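Local coordinates for uncharacterized protein (Novosphingobium aromaticivorans, PDB 3M7A) that is of unknown function but belongs to the DUF192 (COG1430) family and is probably exported, at residues V25-T30 against H34-E39; D71-W76 against L117-I122; I86-L91 against N97-A102. All coordinates share one frame; numbering follows the deposited sequence. Where two conformers were deposited one is given.

Contact 1 (V25-T30 against H34-E39)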
loop_
_atom_site.group_PDB
_atom_site.type_symbol
_atom_site.label_atom_id
_atom_site.label_comp_id
_atom_site.label_asym_id
_atom_site.label_seq_id
_atom_site.Cartn_x
_atom_site.Cartn_y
_atom_site.Cartn_z
ATOM N N VAL A 25 -1.898 -7.923 -4.391
ATOM C CA VAL A 25 -0.584 -7.262 -4.496
ATOM C C VAL A 25 0.382 -8.113 -3.694
ATOM O O VAL A 25 0.067 -8.499 -2.576
ATOM C CB VAL A 25 -0.621 -5.822 -3.934
ATOM C CG1 VAL A 25 0.772 -5.197 -3.968
ATOM C CG2 VAL A 25 -1.650 -4.983 -4.671
ATOM N N THR A 26 1.555 -8.383 -4.267
ATOM C CA THR A 26 2.579 -9.167 -3.585
ATOM C C THR A 26 3.800 -8.324 -3.345
ATOM O O THR A 26 4.105 -7.409 -4.107
ATOM C CB THR A 26 2.950 -10.452 -4.383
ATOM O OG1 THR A 26 3.486 -10.099 -5.659
ATOM C CG2 THR A 26 1.715 -11.357 -4.535
ATOM N N VAL A 27 4.465 -8.640 -2.250
ATOM C CA VAL A 27 5.709 -8.003 -1.869
ATOM C C VAL A 27 6.674 -9.147 -1.556
ATOM O O VAL A 27 6.408 -9.957 -0.660
ATOM C CB VAL A 27 5.585 -7.052 -0.649
ATOM C CG1 VAL A 27 6.898 -6.360 -0.392
ATOM C CG2 VAL A 27 4.466 -6.018 -0.876
ATOM N N THR A 28 7.800 -9.201 -2.280
ATOM C CA THR A 28 8.705 -10.345 -2.224
ATOM C C THR A 28 10.136 -9.881 -2.043
ATOM O O THR A 28 10.620 -8.978 -2.738
ATOM C CB THR A 28 8.561 -11.219 -3.485
ATOM O OG1 THR A 28 7.184 -11.540 -3.661
ATOM C CG2 THR A 28 9.387 -12.494 -3.368
ATOM N N GLY A 29 10.810 -10.501 -1.083
ATOM C CA GLY A 29 12.197 -10.188 -0.791
ATOM C C GLY A 29 12.804 -11.253 0.106
ATOM O O GLY A 29 12.294 -12.383 0.167
ATOM N N THR A 30 13.843 -10.883 0.851
ATOM C CA THR A 30 14.528 -11.833 1.729
ATOM C C THR A 30 13.595 -12.421 2.775
ATOM O O THR A 30 13.730 -13.576 3.145
ATOM C CB THR A 30 15.725 -11.171 2.420
ATOM O OG1 THR A 30 16.591 -10.653 1.414
ATOM C CG2 THR A 30 16.483 -12.170 3.270
ATOM N N HIS A 34 4.735 -11.852 0.620
ATOM C CA HIS A 34 3.565 -11.362 1.356
ATOM C C HIS A 34 2.499 -10.960 0.364
ATOM O O HIS A 34 2.831 -10.470 -0.723
ATOM C CB HIS A 34 3.943 -10.149 2.213
ATOM C CG HIS A 34 5.147 -10.388 3.045
ATOM N ND1 HIS A 34 5.106 -11.073 4.236
ATOM C CD2 HIS A 34 6.442 -10.078 2.826
ATOM C CE1 HIS A 34 6.329 -11.164 4.724
ATOM N NE2 HIS A 34 7.162 -10.559 3.895
ATOM N N VAL A 35 1.238 -11.135 0.744
ATOM C CA VAL A 35 0.116 -10.915 -0.157
ATOM C C VAL A 35 -0.938 -10.041 0.524
ATOM O O VAL A 35 -1.325 -10.319 1.653
ATOM C CB VAL A 35 -0.568 -12.271 -0.559
ATOM C CG1 VAL A 35 -1.691 -12.010 -1.559
ATOM C CG2 VAL A 35 0.451 -13.229 -1.126
ATOM N N PHE A 36 -1.377 -8.989 -0.161
ATOM C CA PHE A 36 -2.392 -8.064 0.334
ATOM C C PHE A 36 -3.509 -7.944 -0.688
ATOM O O PHE A 36 -3.242 -7.578 -1.822
ATOM C CB PHE A 36 -1.779 -6.700 0.635
ATOM C CG PHE A 36 -0.636 -6.776 1.589
ATOM C CD1 PHE A 36 -0.857 -6.820 2.951
ATOM C CD2 PHE A 36 0.678 -6.861 1.142
ATOM C CE1 PHE A 36 0.194 -6.910 3.855
ATOM C CE2 PHE A 36 1.741 -6.972 2.026
ATOM C CZ PHE A 36 1.504 -6.979 3.384
ATOM N N ARG A 37 -4.750 -8.163 -0.272
ATOM C CA ARG A 37 -5.901 -7.853 -1.107
ATOM C C ARG A 37 -6.136 -6.342 -0.997
ATOM O O ARG A 37 -6.535 -5.861 0.063
ATOM C CB ARG A 37 -7.146 -8.606 -0.628
ATOM C CG ARG A 37 -7.081 -10.101 -0.613
ATOM C CD ARG A 37 -7.057 -10.672 -1.948
ATOM N NE ARG A 37 -8.235 -10.336 -2.755
ATOM C CZ ARG A 37 -8.426 -10.751 -4.004
ATOM N NH1 ARG A 37 -7.494 -11.505 -4.616
ATOM N NH2 ARG A 37 -9.524 -10.366 -4.671
ATOM N N SER A 38 -5.864 -5.627 -2.077
ATOM C CA SER A 38 -5.729 -4.182 -2.019
ATOM C C SER A 38 -6.743 -3.449 -2.879
ATOM O O SER A 38 -6.869 -3.712 -4.056
ATOM C CB SER A 38 -4.309 -3.815 -2.463
ATOM O OG SER A 38 -3.349 -4.436 -1.643
ATOM N N GLU A 39 -7.432 -2.495 -2.278
ATOM C CA GLU A 39 -8.234 -1.547 -3.051
ATOM C C GLU A 39 -7.317 -0.760 -3.980
ATOM O O GLU A 39 -6.257 -0.296 -3.529
ATOM C CB GLU A 39 -8.920 -0.579 -2.103
ATOM C CG GLU A 39 -10.121 -1.187 -1.379
ATOM C CD GLU A 39 -10.571 -0.266 -0.267
ATOM O OE1 GLU A 39 -11.381 0.636 -0.566
ATOM O OE2 GLU A 39 -10.053 -0.371 0.883
#
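V27 and F36 meet diagonally across the antiparallel hairpin of strands 21-29 and 32-41: methyl CG2 of V27 arrives at the ring edge of F36, near the ring plane, 4.1 Å from CE2. F36 holds CG beside its own backbone N (chi1 -56°), which, with chi2 -83°, turns the CD2-CE2 edge toward V27. V25 and H34 project from this same face. The H34 imidazole passes V27 O obliquely, CD2 being 3.5 Å from that oxygen, while its NE2 is hydrogen-bonded to S31 in the connecting turn. At the other end S38 brings OG to within 3.5 Å of V25 CG2 and gives a weak hydrogen bond to F36 O. On the opposite face T26 and V35 lie side by side and point the same way, their CG2 methyls 4.1 Å apart. Four backbone bonds fix the register, V25 with F36 and V27 with H34, each pair bonded in both directions; H34 N to V27 O is 2.8 Å. Between them T26 CA makes a CA-H...O contact with H34 O at 3.2 Å. The paired N and O atoms satisfy each other, while V27 and F36 present hydrocarbon to L120, F36 also to I122 and L126.

Contact 2 (D71-W76 against L117-I122)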
loop_
_atom_site.group_PDB
_atom_site.type_symbol
_atom_site.label_atom_id
_atom_site.label_comp_id
_atom_site.label_asym_id
_atom_site.label_seq_id
_atom_site.Cartn_x
_atom_site.Cartn_y
_atom_site.Cartn_z
ATOM N N ASP A 71 4.868 10.589 -10.768
ATOM C CA ASP A 71 5.397 11.740 -10.084
ATOM C C ASP A 71 5.748 11.357 -8.653
ATOM O O ASP A 71 5.106 10.486 -8.045
ATOM C CB ASP A 71 4.316 12.822 -10.065
ATOM C CG ASP A 71 4.073 13.461 -11.446
ATOM O OD1 ASP A 71 4.888 13.294 -12.384
ATOM O OD2 ASP A 71 3.045 14.156 -11.564
HETATM N N MSE A 72 6.738 12.017 -8.092
HETATM C CA MSE A 72 7.098 11.825 -6.697
HETATM C C MSE A 72 5.868 12.112 -5.818
HETATM O O MSE A 72 5.241 13.165 -5.948
HETATM C CB MSE A 72 8.227 12.790 -6.359
HETATM C CG MSE A 72 8.742 12.725 -4.950
HETATM SE SE MSE A 72 10.020 14.158 -4.678
HETATM C CE MSE A 72 9.825 14.324 -2.742
ATOM N N ALA A 73 5.517 11.183 -4.930
ATOM C CA ALA A 73 4.330 11.292 -4.078
ATOM C C ALA A 73 4.686 11.820 -2.698
ATOM O O ALA A 73 5.771 11.536 -2.157
ATOM C CB ALA A 73 3.680 9.940 -3.919
ATOM N N THR A 74 3.763 12.571 -2.111
ATOM C CA THR A 74 3.875 12.976 -0.703
ATOM C C THR A 74 2.510 12.729 -0.064
ATOM O O THR A 74 1.498 13.135 -0.616
ATOM C CB THR A 74 4.289 14.461 -0.547
ATOM O OG1 THR A 74 5.570 14.636 -1.155
ATOM C CG2 THR A 74 4.400 14.868 0.920
ATOM N N PHE A 75 2.502 12.025 1.072
ATOM C CA PHE A 75 1.272 11.606 1.739
ATOM C C PHE A 75 1.096 12.356 3.059
ATOM O O PHE A 75 2.018 13.007 3.560
ATOM C CB PHE A 75 1.296 10.086 1.951
ATOM C CG PHE A 75 0.881 9.313 0.738
ATOM C CD1 PHE A 75 1.657 9.281 -0.384
ATOM C CD2 PHE A 75 -0.320 8.657 0.706
ATOM C CE1 PHE A 75 1.256 8.602 -1.505
ATOM C CE2 PHE A 75 -0.712 7.976 -0.394
ATOM C CZ PHE A 75 0.062 7.952 -1.516
ATOM N N TRP A 76 -0.097 12.271 3.627
ATOM C CA TRP A 76 -0.353 12.717 4.990
ATOM C C TRP A 76 -1.502 11.911 5.585
ATOM O O TRP A 76 -2.071 11.081 4.912
ATOM C CB TRP A 76 -0.646 14.222 5.067
ATOM C CG TRP A 76 -1.923 14.701 4.437
ATOM C CD1 TRP A 76 -2.739 14.024 3.591
ATOM C CD2 TRP A 76 -2.496 16.004 4.602
ATOM N NE1 TRP A 76 -3.790 14.830 3.207
ATOM C CE2 TRP A 76 -3.664 16.044 3.829
ATOM C CE3 TRP A 76 -2.146 17.126 5.355
ATOM C CZ2 TRP A 76 -4.465 17.190 3.741
ATOM C CZ3 TRP A 76 -2.948 18.248 5.286
ATOM C CH2 TRP A 76 -4.098 18.265 4.494
ATOM N N LEU A 117 5.964 5.119 -8.753
ATOM C CA LEU A 117 5.078 4.342 -9.616
ATOM C C LEU A 117 3.841 3.856 -8.860
ATOM O O LEU A 117 2.752 3.785 -9.428
ATOM C CB LEU A 117 5.876 3.170 -10.205
ATOM C CG LEU A 117 5.066 2.240 -11.104
ATOM C CD1 LEU A 117 4.562 2.963 -12.364
ATOM C CD2 LEU A 117 5.927 1.042 -11.499
ATOM N N ALA A 118 4.022 3.455 -7.606
ATOM C CA ALA A 118 2.918 2.930 -6.805
ATOM C C ALA A 118 3.188 3.189 -5.335
ATOM O O ALA A 118 4.321 3.398 -4.930
ATOM C CB ALA A 118 2.729 1.422 -7.068
ATOM N N VAL A 119 2.137 3.137 -4.536
ATOM C CA VAL A 119 2.216 3.175 -3.100
ATOM C C VAL A 119 1.309 2.086 -2.555
ATOM O O VAL A 119 0.202 1.917 -3.032
ATOM C CB VAL A 119 1.773 4.544 -2.537
ATOM C CG1 VAL A 119 1.919 4.585 -1.018
ATOM C CG2 VAL A 119 2.603 5.684 -3.185
ATOM N N LEU A 120 1.801 1.347 -1.559
ATOM C CA LEU A 120 1.019 0.325 -0.892
ATOM C C LEU A 120 0.897 0.738 0.570
ATOM O O LEU A 120 1.910 0.938 1.264
ATOM C CB LEU A 120 1.696 -1.035 -1.016
ATOM C CG LEU A 120 1.006 -2.145 -0.239
ATOM C CD1 LEU A 120 -0.395 -2.480 -0.811
ATOM C CD2 LEU A 120 1.869 -3.414 -0.248
ATOM N N GLU A 121 -0.339 0.888 1.031
ATOM C CA GLU A 121 -0.613 1.139 2.450
ATOM C C GLU A 121 -1.149 -0.119 3.132
ATOM O O GLU A 121 -2.053 -0.759 2.619
ATOM C CB GLU A 121 -1.642 2.271 2.627
ATOM C CG GLU A 121 -1.109 3.621 2.192
ATOM C CD GLU A 121 -2.071 4.773 2.318
ATOM O OE1 GLU A 121 -3.255 4.576 2.589
ATOM O OE2 GLU A 121 -1.604 5.910 2.104
ATOM N N ILE A 122 -0.538 -0.448 4.261
ATOM C CA ILE A 122 -0.920 -1.580 5.092
ATOM C C ILE A 122 -0.940 -1.105 6.550
ATOM O O ILE A 122 -0.546 0.007 6.871
ATOM C CB ILE A 122 0.050 -2.765 4.905
ATOM C CG1 ILE A 122 1.472 -2.446 5.388
ATOM C CG2 ILE A 122 0.025 -3.220 3.437
ATOM C CD1 ILE A 122 2.430 -3.642 5.263
#
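A73 and V119 mark where the two backbones come nearest, with CA atoms still 8.4 Å apart; strands 72-75 and 118-122 run in roughly the same direction, 27° between them and 9.1 Å between their axes, as layers facing each other through side chains rather than as bonded neighbours. F75 carries most of the contact. Its ring reaches down from one layer while V119 and E121 rise from the other. Two neighbouring ring atoms rest on the valine: CE1 lies 3.6 Å from V119 CG2, and CZ lies 3.9 Å from V119 CG1, so both methyls come up to this end of the ring from the same side. A73 adds a looser apolar touch on the same valine, its CB 4.5 Å from V119 CG2. Toward the CD2-CE2 flank, on the same side of the ring plane, E121 extends fully beyond CG (chi2 179°), lifting its carboxylate to the ring. OE2 then sits 3.3 Å from F75 CD2 and 3.4 Å from F75 CE2, in an oblique approach, with the carboxylate plane turned 69° from the ring. One side of the ring thus meets both a branched hydrocarbon and a carboxylate oxygen. F65 of strand 61-66 meets the F75 ring edge-to-face, and I86 of strand 84-89 packs on both F75 and V119. Strand 72-75 pairs with strand 110-112 in a small separate sheet laid over the main one, where strand 118-123 runs between strands 61-66 and 84-89 and opens with a classic bulge, L117 and A118 both facing V89.

Contact 3 (I86-L91 against N97-A102)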
loop_
_atom_site.group_PDB
_atom_site.type_symbol
_atom_site.label_atom_id
_atom_site.label_comp_id
_atom_site.label_asym_id
_atom_site.label_seq_id
_atom_site.Cartn_x
_atom_site.Cartn_y
_atom_site.Cartn_z
ATOM N N ILE A 86 3.348 3.196 4.975
ATOM C CA ILE A 86 3.216 3.688 3.608
ATOM C C ILE A 86 4.476 3.284 2.834
ATOM O O ILE A 86 5.566 3.780 3.089
ATOM C CB ILE A 86 2.964 5.202 3.556
ATOM C CG1 ILE A 86 1.794 5.592 4.491
ATOM C CG2 ILE A 86 2.645 5.658 2.128
ATOM C CD1 ILE A 86 1.386 7.080 4.425
ATOM N N ILE A 87 4.290 2.356 1.895
ATOM C CA ILE A 87 5.386 1.733 1.175
ATOM C C ILE A 87 5.438 2.318 -0.226
ATOM O O ILE A 87 4.517 2.145 -1.020
ATOM C CB ILE A 87 5.143 0.200 1.119
ATOM C CG1 ILE A 87 5.012 -0.413 2.527
ATOM C CG2 ILE A 87 6.220 -0.484 0.271
ATOM C CD1 ILE A 87 4.414 -1.815 2.569
ATOM N N PHE A 88 6.499 3.058 -0.519
ATOM C CA PHE A 88 6.620 3.778 -1.789
ATOM C C PHE A 88 7.430 2.921 -2.777
ATOM O O PHE A 88 8.527 2.437 -2.439
ATOM C CB PHE A 88 7.349 5.093 -1.578
ATOM C CG PHE A 88 6.654 6.048 -0.653
ATOM C CD1 PHE A 88 5.675 6.914 -1.113
ATOM C CD2 PHE A 88 6.986 6.119 0.683
ATOM C CE1 PHE A 88 5.076 7.826 -0.275
ATOM C CE2 PHE A 88 6.353 7.025 1.542
ATOM C CZ PHE A 88 5.414 7.881 1.055
ATOM N N VAL A 89 6.880 2.754 -3.973
ATOM C CA VAL A 89 7.418 1.843 -4.970
ATOM C C VAL A 89 7.910 2.652 -6.190
ATOM O O VAL A 89 7.177 3.490 -6.736
ATOM C CB VAL A 89 6.348 0.820 -5.388
ATOM C CG1 VAL A 89 6.909 -0.120 -6.466
ATOM C CG2 VAL A 89 5.805 0.058 -4.188
ATOM N N GLY A 90 9.158 2.400 -6.582
ATOM C CA GLY A 90 9.761 3.041 -7.732
ATOM C C GLY A 90 9.454 2.401 -9.070
ATOM O O GLY A 90 8.635 1.482 -9.178
ATOM N N LEU A 91 10.118 2.924 -10.096
ATOM C CA LEU A 91 9.759 2.624 -11.469
ATOM C C LEU A 91 10.139 1.213 -11.905
ATOM O O LEU A 91 9.634 0.739 -12.908
ATOM C CB LEU A 91 10.346 3.681 -12.417
ATOM C CG LEU A 91 9.497 4.952 -12.590
ATOM C CD1 LEU A 91 9.371 5.755 -11.281
ATOM C CD2 LEU A 91 10.047 5.831 -13.720
ATOM N N ASN A 97 11.340 3.310 -0.132
ATOM C CA ASN A 97 11.335 3.764 1.224
ATOM C C ASN A 97 9.954 3.487 1.819
ATOM O O ASN A 97 8.960 3.259 1.098
ATOM C CB ASN A 97 11.695 5.256 1.369
ATOM C CG ASN A 97 10.657 6.205 0.801
ATOM O OD1 ASN A 97 10.375 6.194 -0.405
ATOM N ND2 ASN A 97 10.118 7.061 1.663
ATOM N N ILE A 98 9.905 3.460 3.149
ATOM C CA ILE A 98 8.690 3.184 3.886
ATOM C C ILE A 98 8.510 4.300 4.918
ATOM O O ILE A 98 9.451 4.598 5.660
ATOM C CB ILE A 98 8.781 1.811 4.597
ATOM C CG1 ILE A 98 9.049 0.664 3.584
ATOM C CG2 ILE A 98 7.492 1.554 5.416
ATOM C CD1 ILE A 98 9.303 -0.676 4.229
ATOM N N ALA A 99 7.323 4.891 4.968
ATOM C CA ALA A 99 6.939 5.770 6.077
ATOM C C ALA A 99 6.225 4.873 7.080
ATOM O O ALA A 99 5.049 4.565 6.897
ATOM C CB ALA A 99 6.058 6.924 5.634
ATOM N N ALA A 100 6.993 4.347 8.041
ATOM C CA ALA A 100 6.478 3.388 9.004
ATOM C C ALA A 100 5.714 4.111 10.104
ATOM O O ALA A 100 6.118 5.197 10.546
ATOM C CB ALA A 100 7.590 2.533 9.603
ATOM N N ASN A 101 4.637 3.493 10.554
ATOM C CA ASN A 101 3.894 4.023 11.693
ATOM C C ASN A 101 3.470 5.479 11.492
ATOM O O ASN A 101 3.538 6.302 12.401
ATOM C CB ASN A 101 4.671 3.814 13.004
ATOM C CG ASN A 101 5.104 2.405 13.171
ATOM O OD1 ASN A 101 6.320 2.104 13.239
ATOM N ND2 ASN A 101 4.162 1.533 13.209
ATOM N N ALA A 102 3.001 5.772 10.279
ATOM C CA ALA A 102 2.341 7.037 10.035
ATOM C C ALA A 102 1.216 7.183 11.059
ATOM O O ALA A 102 0.535 6.233 11.403
ATOM C CB ALA A 102 1.817 7.099 8.586
#
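The phenyl ring of F88 and the side-chain amide of N97 lie in nearly parallel planes, 2° apart, where strands 84-89 and 95-102 pair as an antiparallel hairpin. Starting from the backbone, F88 CB is 3.4 Å from N97 OD1, and CG stays close to the same oxygen. One bond further out, CD2 has moved on to the nitrogen, 3.4 Å from N97 ND2, while N97 O stands in the ring plane at the edge. CE2, beyond it, still neighbours ND2 and also meets the A99 methyl, CB, at 4.1 Å, again at the ring edge. N97 reaches the ring because its CG sits between the backbone N and the carbonyl carbon (chi1 68°), which folds the amide back toward F88. Its polar ends are used elsewhere: OD1 accepts from A113 N and ND2 donates to P111 O. With the ring of F88 cut back to an alanine, a gap beside A99 and V119 would probably open and the N97 amide would lose the ring edge beside it. Farther along, I86 CB touches A99 CB, and I86 CD1 reaches A102 CB at 4.2 Å where the chain has turned a corner at N101. I87 and I98 pair on the other face. Backbone bonds join I86 and A99 in both directions, A99 N to I86 O at 2.8 Å, and F88 N donates to N97 O at 3.0 Å. The bonds to P111 and A113, both outside the hairpin, fix how the amide is turned, parallel to the F88 ring but displaced beyond its CD2-CE2 rim.

Strand 118-123 connects all three contacts. Its L120 and I122 pack against V27 and F36 of contact 1, whereas V119 and E121, on its other face, receive F75 in contact 2; I86 and I87 of contact 3 belong to the strand paired with it, L120 O probably accepting from I87 N. Contacts 1 and 3 are hairpins of the main sheet, held by backbone bonds, while contact 2 joins that sheet to the small two-stranded one through side chains, without a hydrogen bond between its two segments. Contacts 1 and 2 are buried; contact 3, nested in the loop that contact 2 closes, is only partly so. Contact 1 is chiefly backbone bonding with apolar side chains on one face, whereas polar groups lie beside the aromatic rings in the other two.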